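Local coordinates for uncharacterized protein (Bordetella pertussis, PDB 3FVV) that probably dephosphorylates histidinol phosphate to histidinol in histidine biosynthesis, as a magnesium-dependent phosphatase of the HAD-like superfamily, at residues 7-12 with 102-107; 67-72 with 118-123; 138-141 with 146-149. One frame throughout, in Å; residues are numbered along the deposited sequence.

Interaction 1. Residues 7-12 with 102-107; sequences ALFDLD and RGHLAA. With SO4 (sulfate ion), chain C.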
ATOM      1  N   ALA A   7     -11.080  -1.870  10.629  1.00 12.80           N
ATOM      2  CA  ALA A   7     -10.042  -0.884  10.531  1.00 12.07           C
ATOM      3  C   ALA A   7      -9.133  -1.134   9.343  1.00 12.05           C
ATOM      4  O   ALA A   7      -8.392  -2.134   9.295  1.00 13.93           O
ATOM      5  CB  ALA A   7      -9.201  -0.878  11.899  1.00 11.27           C
ATOM      6  N   LEU A   8      -9.122  -0.188   8.420  1.00 11.79           N
ATOM      7  CA  LEU A   8      -8.342  -0.263   7.212  1.00 12.29           C
ATOM      8  C   LEU A   8      -7.231   0.790   7.276  1.00 12.84           C
ATOM      9  O   LEU A   8      -7.465   1.965   7.626  1.00 12.49           O
ATOM     10  CB  LEU A   8      -9.227   0.027   5.988  1.00 12.31           C
ATOM     11  CG  LEU A   8     -10.488  -0.880   5.912  1.00 12.67           C
ATOM     12  CD1 LEU A   8     -11.387  -0.438   4.703  1.00 10.89           C
ATOM     13  CD2 LEU A   8     -10.166  -2.352   5.853  1.00 12.22           C
ATOM     14  N   PHE A   9      -6.040   0.357   6.877  1.00 12.26           N
ATOM     15  CA  PHE A   9      -4.875   1.201   6.824  1.00 12.53           C
ATOM     16  C   PHE A   9      -4.254   1.281   5.451  1.00 12.50           C
ATOM     17  O   PHE A   9      -3.894   0.282   4.871  1.00 12.07           O
ATOM     18  CB  PHE A   9      -3.859   0.678   7.823  1.00 11.67           C
ATOM     19  CG  PHE A   9      -4.404   0.519   9.174  1.00 12.95           C
ATOM     20  CD1 PHE A   9      -4.470   1.603  10.032  1.00 10.82           C
ATOM     21  CD2 PHE A   9      -4.893  -0.700   9.586  1.00 11.69           C
ATOM     22  CE1 PHE A   9      -4.983   1.468  11.280  1.00 11.28           C
ATOM     23  CE2 PHE A   9      -5.406  -0.869  10.852  1.00 14.54           C
ATOM     24  CZ  PHE A   9      -5.424   0.212  11.721  1.00 12.76           C
ATOM     25  N   ASP A  10      -4.100   2.492   4.959  1.00 13.65           N
ATOM     26  CA  ASP A  10      -3.174   2.770   3.850  1.00 13.44           C
ATOM     27  C   ASP A  10      -1.731   2.515   4.328  1.00 12.99           C
ATOM     28  O   ASP A  10      -1.446   2.577   5.508  1.00 12.84           O
ATOM     29  CB  ASP A  10      -3.353   4.244   3.419  1.00 14.69           C
ATOM     30  CG  ASP A  10      -2.489   4.613   2.181  1.00 16.66           C
ATOM     31  OD1 ASP A  10      -2.593   3.870   1.150  1.00 17.60           O
ATOM     32  OD2 ASP A  10      -1.708   5.594   2.245  1.00 22.39           O
ATOM     33  N   LEU A  11      -0.801   2.221   3.429  1.00 13.97           N
ATOM     34  CA  LEU A  11       0.590   2.011   3.819  1.00 12.90           C
ATOM     35  C   LEU A  11       1.515   3.210   3.542  1.00 13.44           C
ATOM     36  O   LEU A  11       2.021   3.837   4.485  1.00 12.10           O
ATOM     37  CB  LEU A  11       1.178   0.775   3.133  1.00 13.87           C
ATOM     38  CG  LEU A  11       2.633   0.454   3.457  1.00 13.71           C
ATOM     39  CD1 LEU A  11       2.772   0.154   4.903  1.00  9.24           C
ATOM     40  CD2 LEU A  11       3.180  -0.773   2.575  1.00 15.37           C
ATOM     41  N   ASP A  12       1.718   3.543   2.273  1.00 13.38           N
ATOM     42  CA  ASP A  12       2.810   4.452   1.920  1.00 13.62           C
ATOM     43  C   ASP A  12       2.493   5.847   2.370  1.00 13.05           C
ATOM     44  O   ASP A  12       1.481   6.381   1.994  1.00 12.36           O
ATOM     45  CB  ASP A  12       3.125   4.371   0.422  1.00 13.81           C
ATOM     46  CG  ASP A  12       3.534   2.954  -0.004  1.00 15.05           C
ATOM     47  OD1 ASP A  12       4.379   2.323   0.650  1.00 14.67           O
ATOM     48  OD2 ASP A  12       2.969   2.420  -0.957  1.00 20.22           O
ATOM     49  N   ARG A 102      -1.956  -1.143  16.562  1.00 12.30           N
ATOM     50  CA  ARG A 102      -2.102  -1.952  17.725  1.00 13.78           C
ATOM     51  C   ARG A 102      -3.333  -1.652  18.508  1.00 13.53           C
ATOM     52  O   ARG A 102      -3.972  -2.588  19.038  1.00 13.54           O
ATOM     53  CB  ARG A 102      -0.860  -1.823  18.570  1.00 14.45           C
ATOM     54  CG  ARG A 102      -0.918  -2.578  19.809  1.00 23.81           C
ATOM     55  CD  ARG A 102       0.425  -2.466  20.534  1.00 33.24           C
ATOM     56  NE  ARG A 102       1.557  -2.904  19.688  1.00 38.39           N
ATOM     57  CZ  ARG A 102       2.658  -3.519  20.146  1.00 43.13           C
ATOM     58  NH1 ARG A 102       2.807  -3.811  21.452  1.00 45.21           N
ATOM     59  NH2 ARG A 102       3.613  -3.876  19.288  1.00 42.77           N
ATOM     60  N   GLY A 103      -3.687  -0.376  18.597  1.00 12.97           N
ATOM     61  CA  GLY A 103      -4.929  -0.006  19.278  1.00 12.70           C
ATOM     62  C   GLY A 103      -6.153  -0.689  18.673  1.00 12.34           C
ATOM     63  O   GLY A 103      -7.060  -1.150  19.382  1.00 10.83           O
ATOM     64  N   HIS A 104      -6.204  -0.738  17.350  1.00 12.30           N
ATOM     65  CA  HIS A 104      -7.374  -1.356  16.691  1.00 11.32           C
ATOM     66  C   HIS A 104      -7.287  -2.872  16.872  1.00 11.33           C
ATOM     67  O   HIS A 104      -8.297  -3.503  17.170  1.00 12.90           O
ATOM     68  CB  HIS A 104      -7.448  -0.984  15.250  1.00 11.17           C
ATOM     69  CG  HIS A 104      -7.882   0.425  15.007  1.00 11.56           C
ATOM     70  ND1 HIS A 104      -9.207   0.807  15.065  1.00  9.74           N
ATOM     71  CD2 HIS A 104      -7.187   1.525  14.624  1.00 12.19           C
ATOM     72  CE1 HIS A 104      -9.296   2.093  14.765  1.00 13.57           C
ATOM     73  NE2 HIS A 104      -8.082   2.560  14.524  1.00 13.84           N
ATOM     74  N   LEU A 105      -6.103  -3.468  16.796  1.00 11.07           N
ATOM     75  CA  LEU A 105      -6.006  -4.904  17.039  1.00 12.03           C
ATOM     76  C   LEU A 105      -6.524  -5.277  18.415  1.00 11.60           C
ATOM     77  O   LEU A 105      -7.287  -6.236  18.573  1.00 10.86           O
ATOM     78  CB  LEU A 105      -4.569  -5.468  16.833  1.00 11.24           C
ATOM     79  CG  LEU A 105      -4.086  -5.517  15.367  1.00 12.33           C
ATOM     80  CD1 LEU A 105      -2.567  -5.697  15.300  1.00 11.45           C
ATOM     81  CD2 LEU A 105      -4.766  -6.651  14.566  1.00 11.03           C
ATOM     82  N   ALA A 106      -6.071  -4.510  19.394  1.00 11.62           N
ATOM     83  CA  ALA A 106      -6.371  -4.744  20.774  1.00 12.97           C
ATOM     84  C   ALA A 106      -7.877  -4.550  21.031  1.00 12.68           C
ATOM     85  O   ALA A 106      -8.428  -5.218  21.908  1.00 12.59           O
ATOM     86  CB  ALA A 106      -5.474  -3.844  21.726  1.00 11.76           C
ATOM     87  N   ALA A 107      -8.553  -3.690  20.265  1.00 12.20           N
ATOM     88  CA  ALA A 107     -10.005  -3.518  20.481  1.00 11.68           C
ATOM     89  C   ALA A 107     -10.833  -4.680  19.934  1.00 12.42           C
ATOM     90  O   ALA A 107     -12.041  -4.727  20.114  1.00 13.32           O
ATOM     91  CB  ALA A 107     -10.508  -2.148  19.878  1.00 11.14           C
TER
HETATM   92  S   SO4 C 233      -0.441   3.209  -1.036  1.00 25.07           S
HETATM   93  O1  SO4 C 233      -0.192   2.498   0.275  1.00 21.78           O
HETATM   94  O2  SO4 C 233      -1.697   2.745  -1.743  1.00 17.15           O
HETATM   95  O3  SO4 C 233      -0.384   4.626  -0.715  1.00 24.98           O
HETATM   96  O4  SO4 C 233       0.646   2.941  -1.990  1.00 20.50           O
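Ala7 and His104 bring their backbones to within 6.7 Å, CA to CA, where strand 5-9 packs against the C-terminal part of helix 95-106. Two residues apart on the strand, Ala7 and Phe9 point CB toward the helix, and the imidazole of His104 meets both. Ala7 CB lies over one face of that ring, 3.8 Å from its centroid and 26° off the normal, a CH-pi contact; a methyl is small enough to let helix and strand come this close. His104 CD2 approaches the Phe9 ring at its edge, 3.6 Å from CZ, with the two planes turned 67° apart. The imidazole reaches the strand with CG anti to the carbonyl carbon (chi1 -74°). Its nitrogens are held from outside the two segments, ND1 by Asp109 and NE2 by the hydroxyl of Tyr184, whose ring also packs against Phe9. Farther along, the segment leaves the strand and forms part of the site of a sulfate, probably from the crystallisation liquor, also bonded by Ala116 and Thr115. Asp12 N gives sulfate O1 a nearly straight hydrogen bond of 3.0 Å, and Leu11 N reaches the same oxygen at 3.2 Å. Asp10 and Asp12 fit the two aspartates of the DxD motif of HAD phosphatases, and Lys160 makes a salt bridge with Asp10 and a hydrogen bond to the sulfate, consistent with a site for the substrate phosphate. The histidine suits its buried place twice over: its carbon surface packs on the strand, while two polar partners fix the ring's rotation.

Interaction 2. Residues 67-72 with 118-123; sequences GLLAAH and NSFVTA
Asn118 and Leu69 approach from opposite directions, with the leucine branch CD1 3.7 Å from the amide oxygen OD1. Asn118 is the N-cap of helix 119-128: OD1 accepts from Val121 N at 3.2 Å, with the donor 51° above the carbonyl plane and an N-H...O angle of 157°. With CG lodged between the backbone N and the carbonyl carbon (chi1 78°), the side chain folds back over the first turn, which places OD1 within reach of Val121 N. Asparagine suits the place, since a short amide can reach an N-H of the first turn and its flank can still take a methyl group. Ser119, next in line, takes its partner elsewhere, OG bonding Asp138. Phe120 swings back toward helix 58-70: CG is anti to the backbone N, which carries the ring out from the helix to where its CD2 lies 3.7 Å from Leu69 CD2. The other leucine methyl, CD1, is 4.0 Å from Phe120 CB, so the forked end of Leu69 touches both the cap residue and the phenylalanine, as suits a branched apolar side chain. Val121 supplies the capped N-H, while Thr122 N and Ala123 N begin the regular helical bonding to Asn118 O and Ser119 O. Opposite, helix 58-70 is weakly bonded as it ends, and His72 ND1 folds back on Leu68 O at 3.3 Å. Trp24 of helix 20-30 packs on Leu69, Phe120 and Val121, and His81 of helix 74-89 meets the Phe120 ring edge-to-face, so the contact joins helix 58-70 to helix 119-128, which itself packs on strand 133-142 through Ser119 and Thr122.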
ATOM      1  N   GLY A  67       7.303  -5.318 -13.585  1.00 14.68           N
ATOM      2  CA  GLY A  67       8.315  -5.749 -14.521  1.00 14.02           C
ATOM      3  C   GLY A  67       9.614  -5.913 -13.773  1.00 15.70           C
ATOM      4  O   GLY A  67      10.450  -6.706 -14.168  1.00 15.96           O
ATOM      5  N   LEU A  68       9.797  -5.190 -12.669  1.00 15.43           N
ATOM      6  CA  LEU A  68      10.987  -5.421 -11.865  1.00 15.78           C
ATOM      7  C   LEU A  68      11.040  -6.849 -11.250  1.00 15.00           C
ATOM      8  O   LEU A  68      12.094  -7.410 -11.053  1.00 14.04           O
ATOM      9  CB  LEU A  68      11.077  -4.371 -10.767  1.00 14.33           C
ATOM     10  CG  LEU A  68      11.309  -2.950 -11.306  1.00 17.02           C
ATOM     11  CD1 LEU A  68      11.191  -1.907 -10.207  1.00 12.27           C
ATOM     12  CD2 LEU A  68      12.655  -2.924 -11.982  1.00 17.00           C
ATOM     13  N   LEU A  69       9.873  -7.392 -10.928  1.00 14.10           N
ATOM     14  CA  LEU A  69       9.746  -8.758 -10.406  1.00 13.30           C
ATOM     15  C   LEU A  69       9.930  -9.850 -11.468  1.00 13.35           C
ATOM     16  O   LEU A  69      10.478 -10.944 -11.195  1.00 12.95           O
ATOM     17  CB  LEU A  69       8.373  -8.885  -9.742  1.00 12.47           C
ATOM     18  CG  LEU A  69       7.991  -7.920  -8.594  1.00 10.02           C
ATOM     19  CD1 LEU A  69       6.574  -8.329  -8.107  1.00  7.91           C
ATOM     20  CD2 LEU A  69       8.974  -7.884  -7.406  1.00 10.20           C
ATOM     21  N   ALA A  70       9.505  -9.528 -12.692  1.00 13.45           N
ATOM     22  CA  ALA A  70       9.542 -10.431 -13.832  1.00 12.74           C
ATOM     23  C   ALA A  70      10.980 -10.747 -14.239  1.00 13.09           C
ATOM     24  O   ALA A  70      11.241 -11.781 -14.841  1.00 13.45           O
ATOM     25  CB  ALA A  70       8.692  -9.823 -15.054  1.00 11.75           C
ATOM     26  N   ALA A  71      11.927  -9.905 -13.856  1.00 13.86           N
ATOM     27  CA  ALA A  71      13.318 -10.049 -14.300  1.00 14.20           C
ATOM     28  C   ALA A  71      14.131 -11.082 -13.480  1.00 15.00           C
ATOM     29  O   ALA A  71      15.276 -11.331 -13.766  1.00 14.70           O
ATOM     30  CB  ALA A  71      14.004  -8.631 -14.357  1.00 13.47           C
ATOM     31  N   HIS A  72      13.506 -11.767 -12.501  1.00 15.86           N
ATOM     32  CA  HIS A  72      14.242 -12.571 -11.527  1.00 14.14           C
ATOM     33  C   HIS A  72      13.463 -13.743 -10.973  1.00 14.25           C
ATOM     34  O   HIS A  72      12.246 -13.755 -10.937  1.00 14.83           O
ATOM     35  CB  HIS A  72      14.549 -11.702 -10.314  1.00 14.33           C
ATOM     36  CG  HIS A  72      15.332 -10.494 -10.633  1.00 13.63           C
ATOM     37  ND1 HIS A  72      14.800  -9.226 -10.568  1.00 19.55           N
ATOM     38  CD2 HIS A  72      16.600 -10.353 -11.042  1.00 14.11           C
ATOM     39  CE1 HIS A  72      15.712  -8.356 -10.934  1.00 18.42           C
ATOM     40  NE2 HIS A  72      16.818  -9.012 -11.208  1.00 16.43           N
ATOM     41  N   ASN A 118       2.420  -3.433  -4.615  1.00 12.29           N
ATOM     42  CA  ASN A 118       2.095  -4.838  -4.877  1.00 11.50           C
ATOM     43  C   ASN A 118       2.321  -5.781  -3.690  1.00 11.78           C
ATOM     44  O   ASN A 118       3.238  -5.554  -2.845  1.00  8.58           O
ATOM     45  CB  ASN A 118       2.790  -5.318  -6.167  1.00 11.70           C
ATOM     46  CG  ASN A 118       4.263  -5.636  -5.991  1.00 11.22           C
ATOM     47  OD1 ASN A 118       4.592  -6.698  -5.461  1.00  8.98           O
ATOM     48  ND2 ASN A 118       5.150  -4.788  -6.539  1.00  8.25           N
ATOM     49  N   SER A 119       1.457  -6.811  -3.621  1.00  9.64           N
ATOM     50  CA  SER A 119       1.449  -7.752  -2.526  1.00 11.20           C
ATOM     51  C   SER A 119       2.773  -8.544  -2.300  1.00 10.82           C
ATOM     52  O   SER A 119       3.071  -8.904  -1.183  1.00 10.20           O
ATOM     53  CB  SER A 119       0.250  -8.715  -2.608  1.00 11.24           C
ATOM     54  OG  SER A 119       0.316  -9.475  -3.799  1.00 11.91           O
ATOM     55  N   PHE A 120       3.607  -8.745  -3.319  1.00 11.32           N
ATOM     56  CA  PHE A 120       4.914  -9.293  -3.068  1.00  9.86           C
ATOM     57  C   PHE A 120       5.746  -8.359  -2.163  1.00 10.02           C
ATOM     58  O   PHE A 120       6.396  -8.788  -1.220  1.00 10.52           O
ATOM     59  CB  PHE A 120       5.718  -9.589  -4.360  1.00 11.22           C
ATOM     60  CG  PHE A 120       7.105 -10.065  -4.056  1.00  9.73           C
ATOM     61  CD1 PHE A 120       7.322 -11.366  -3.639  1.00 12.99           C
ATOM     62  CD2 PHE A 120       8.165  -9.188  -4.030  1.00 13.28           C
ATOM     63  CE1 PHE A 120       8.607 -11.802  -3.278  1.00 12.70           C
ATOM     64  CE2 PHE A 120       9.439  -9.631  -3.650  1.00 10.00           C
ATOM     65  CZ  PHE A 120       9.631 -10.922  -3.288  1.00 10.82           C
ATOM     66  N   VAL A 121       5.729  -7.090  -2.484  1.00  9.72           N
ATOM     67  CA  VAL A 121       6.451  -6.083  -1.720  1.00 10.65           C
ATOM     68  C   VAL A 121       5.829  -5.829  -0.360  1.00 10.77           C
ATOM     69  O   VAL A 121       6.548  -5.614   0.580  1.00 11.54           O
ATOM     70  CB  VAL A 121       6.591  -4.740  -2.549  1.00 10.92           C
ATOM     71  CG1 VAL A 121       7.158  -3.590  -1.681  1.00  9.69           C
ATOM     72  CG2 VAL A 121       7.460  -4.994  -3.790  1.00 10.33           C
ATOM     73  N   THR A 122       4.518  -5.921  -0.220  1.00  9.98           N
ATOM     74  CA  THR A 122       3.872  -5.490   1.021  1.00 11.14           C
ATOM     75  C   THR A 122       3.433  -6.577   1.984  1.00 11.11           C
ATOM     76  O   THR A 122       3.139  -6.281   3.110  1.00 10.82           O
ATOM     77  CB  THR A 122       2.659  -4.579   0.729  1.00 10.75           C
ATOM     78  OG1 THR A 122       1.822  -5.186  -0.267  1.00 10.79           O
ATOM     79  CG2 THR A 122       3.146  -3.192   0.210  1.00 10.91           C
ATOM     80  N   ALA A 123       3.346  -7.818   1.533  1.00 10.71           N
ATOM     81  CA  ALA A 123       2.966  -8.929   2.445  1.00 11.15           C
ATOM     82  C   ALA A 123       3.781  -8.972   3.739  1.00 10.18           C
ATOM     83  O   ALA A 123       3.206  -9.007   4.820  1.00 12.31           O
ATOM     84  CB  ALA A 123       2.943 -10.284   1.707  1.00 10.20           C
TER

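Interaction 3. Residues 138-141 with 146-149; sequences DPEY and YTGR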
ATOM      1  N   ASP A 138      -2.149  -7.137  -6.917  1.00 12.75           N
ATOM      2  CA  ASP A 138      -1.548  -8.449  -6.957  1.00 13.97           C
ATOM      3  C   ASP A 138      -0.832  -8.660  -8.264  1.00 14.39           C
ATOM      4  O   ASP A 138      -1.414  -8.521  -9.353  1.00 13.35           O
ATOM      5  CB  ASP A 138      -2.577  -9.571  -6.769  1.00 13.83           C
ATOM      6  CG  ASP A 138      -3.172  -9.577  -5.342  1.00 18.19           C
ATOM      7  OD1 ASP A 138      -2.405  -9.414  -4.343  1.00 17.95           O
ATOM      8  OD2 ASP A 138      -4.410  -9.736  -5.250  1.00 20.15           O
ATOM      9  N   PRO A 139       0.423  -9.083  -8.161  1.00 14.35           N
ATOM     10  CA  PRO A 139       1.154  -9.412  -9.364  1.00 13.85           C
ATOM     11  C   PRO A 139       0.768 -10.788  -9.863  1.00 14.60           C
ATOM     12  O   PRO A 139       0.711 -11.728  -9.075  1.00 14.37           O
ATOM     13  CB  PRO A 139       2.636  -9.386  -8.908  1.00 15.53           C
ATOM     14  CG  PRO A 139       2.665  -9.427  -7.518  1.00 14.39           C
ATOM     15  CD  PRO A 139       1.212  -9.291  -6.935  1.00 13.71           C
ATOM     16  N   GLU A 140       0.469 -10.923 -11.155  1.00 13.32           N
ATOM     17  CA  GLU A 140       0.254 -12.236 -11.731  1.00 13.10           C
ATOM     18  C   GLU A 140       1.566 -13.063 -11.595  1.00 12.16           C
ATOM     19  O   GLU A 140       2.684 -12.571 -11.909  1.00 10.14           O
ATOM     20  CB  GLU A 140      -0.146 -12.109 -13.203  1.00 12.62           C
ATOM     21  CG  GLU A 140      -0.393 -13.395 -13.904  1.00 16.12           C
ATOM     22  CD  GLU A 140      -0.550 -13.169 -15.444  1.00 18.71           C
ATOM     23  OE1 GLU A 140       0.296 -12.501 -16.093  1.00 18.10           O
ATOM     24  OE2 GLU A 140      -1.548 -13.639 -15.976  1.00 21.94           O
ATOM     25  N   TYR A 141       1.384 -14.301 -11.157  1.00 10.35           N
ATOM     26  CA  TYR A 141       2.462 -15.296 -10.953  1.00 12.29           C
ATOM     27  C   TYR A 141       2.034 -16.502 -11.692  1.00 11.46           C
ATOM     28  O   TYR A 141       0.953 -17.002 -11.432  1.00 13.60           O
ATOM     29  CB  TYR A 141       2.546 -15.654  -9.482  1.00 11.53           C
ATOM     30  CG  TYR A 141       3.720 -16.504  -9.077  1.00 12.92           C
ATOM     31  CD1 TYR A 141       5.000 -15.986  -9.048  1.00 13.80           C
ATOM     32  CD2 TYR A 141       3.537 -17.786  -8.631  1.00 14.02           C
ATOM     33  CE1 TYR A 141       6.060 -16.752  -8.633  1.00 14.66           C
ATOM     34  CE2 TYR A 141       4.615 -18.583  -8.177  1.00 13.63           C
ATOM     35  CZ  TYR A 141       5.879 -18.059  -8.184  1.00 15.99           C
ATOM     36  OH  TYR A 141       6.970 -18.822  -7.762  1.00  9.56           O
ATOM     37  N   TYR A 146       6.840 -14.176 -11.676  1.00 12.77           N
ATOM     38  CA  TYR A 146       6.004 -13.007 -11.919  1.00 12.98           C
ATOM     39  C   TYR A 146       6.032 -12.648 -13.396  1.00 12.60           C
ATOM     40  O   TYR A 146       7.094 -12.638 -14.026  1.00 12.45           O
ATOM     41  CB  TYR A 146       6.504 -11.868 -11.043  1.00 12.83           C
ATOM     42  CG  TYR A 146       6.209 -12.206  -9.640  1.00 11.02           C
ATOM     43  CD1 TYR A 146       4.899 -12.272  -9.187  1.00  8.79           C
ATOM     44  CD2 TYR A 146       7.209 -12.514  -8.759  1.00 11.54           C
ATOM     45  CE1 TYR A 146       4.613 -12.593  -7.854  1.00  8.72           C
ATOM     46  CE2 TYR A 146       6.920 -12.871  -7.465  1.00 10.87           C
ATOM     47  CZ  TYR A 146       5.636 -12.905  -6.998  1.00  9.50           C
ATOM     48  OH  TYR A 146       5.413 -13.275  -5.672  1.00 10.16           O
ATOM     49  N   THR A 147       4.863 -12.441 -13.978  1.00 13.15           N
ATOM     50  CA  THR A 147       4.771 -12.166 -15.413  1.00 14.30           C
ATOM     51  C   THR A 147       4.946 -10.685 -15.785  1.00 13.85           C
ATOM     52  O   THR A 147       5.145 -10.372 -16.958  1.00 14.24           O
ATOM     53  CB  THR A 147       3.398 -12.544 -15.963  1.00 14.96           C
ATOM     54  OG1 THR A 147       2.428 -11.722 -15.317  1.00 14.20           O
ATOM     55  CG2 THR A 147       3.094 -14.064 -15.724  1.00 16.03           C
ATOM     56  N   GLY A 148       4.853  -9.766 -14.824  1.00 12.21           N
ATOM     57  CA  GLY A 148       4.784  -8.339 -15.170  1.00 12.65           C
ATOM     58  C   GLY A 148       3.391  -7.737 -15.333  1.00 13.91           C
ATOM     59  O   GLY A 148       3.249  -6.491 -15.468  1.00 13.08           O
ATOM     60  N   ARG A 149       2.349  -8.588 -15.266  1.00 14.70           N
ATOM     61  CA  ARG A 149       0.971  -8.162 -15.375  1.00 14.25           C
ATOM     62  C   ARG A 149       0.243  -8.149 -14.027  1.00 14.99           C
ATOM     63  O   ARG A 149       0.604  -8.878 -13.076  1.00 15.39           O
ATOM     64  CB  ARG A 149       0.230  -9.079 -16.358  1.00 14.87           C
ATOM     65  CG  ARG A 149       0.940  -9.226 -17.729  1.00 18.53           C
ATOM     66  CD  ARG A 149      -0.013  -9.766 -18.779  1.00 23.25           C
ATOM     67  NE  ARG A 149      -0.678 -10.993 -18.316  1.00 25.44           N
ATOM     68  CZ  ARG A 149      -1.596 -11.658 -19.022  1.00 28.04           C
ATOM     69  NH1 ARG A 149      -1.911 -11.263 -20.238  1.00 27.09           N
ATOM     70  NH2 ARG A 149      -2.153 -12.762 -18.539  1.00 27.95           N
TER
HETATM   71  O   HOH W   1       3.310  -9.965 -12.416  1.00  9.63           O
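The Tyr146 ring has Tyr141 CD1 over the centre of one face, 3.5 Å above its plane, in an edge-to-face pair, and Glu140 O at its edge; Pro139 CB packs obliquely, 3.7 Å from Tyr146 CD1. The setting is a beta hairpin, strand 133-142 turning back into strand 145-147, in which Tyr141 and Tyr146 form a non-hydrogen-bonded antiparallel pair with both rings on one face. Tyrosines suit this place near the surface, their rings packing while their hydroxyls tolerate water; Leu69 and Leu77 pack on Tyr146. A second flat pair is the Glu140 carboxylate and the Arg149 guanidinium, nearly coplanar. Arg149 makes a side-on, two-nitrogen salt bridge: NH2 meets the syn lone pair of Glu140 OE2 at 2.8 Å and NE meets OE1 at 2.9 Å. Glu140 reaches it with CG anti to the backbone N (chi1 180°) and an extended chain. Thr147 OG1 accepts from Arg149 N, an ST turn, and Gly148 between them takes a positive phi (92°) that suits glycine. Thr147 N bonds Glu140 O, and Glu140 N bonds Arg149 O. One water donates to Glu140 O at 2.7 Å and to Arg149 O, and accepts from Gly148 N at 2.9 Å.

Overall arrangement
From the N terminus, strand 5-9 opens interaction 1, whose loop of mostly helical residues closes only at helix 95-106. Interaction 2 starts inside that loop, at residues 67-72, and closes beyond it at 118-123, so the two cross. Interaction 3 follows in series, a tight hairpin of its own. Interactions 1 and 2 touch where Leu11 CD2 packs on Thr122 CG2; 2 and 3 adjoin, with helix 119-128 leading into strand 133-142. Interaction 1 holds a helix on the parallel core sheet, interaction 2 ties the inserted helices to the helix after strand 110-115, and interaction 3 pairs the end of strand 133-142, a strand of that sheet, with strand 145-147.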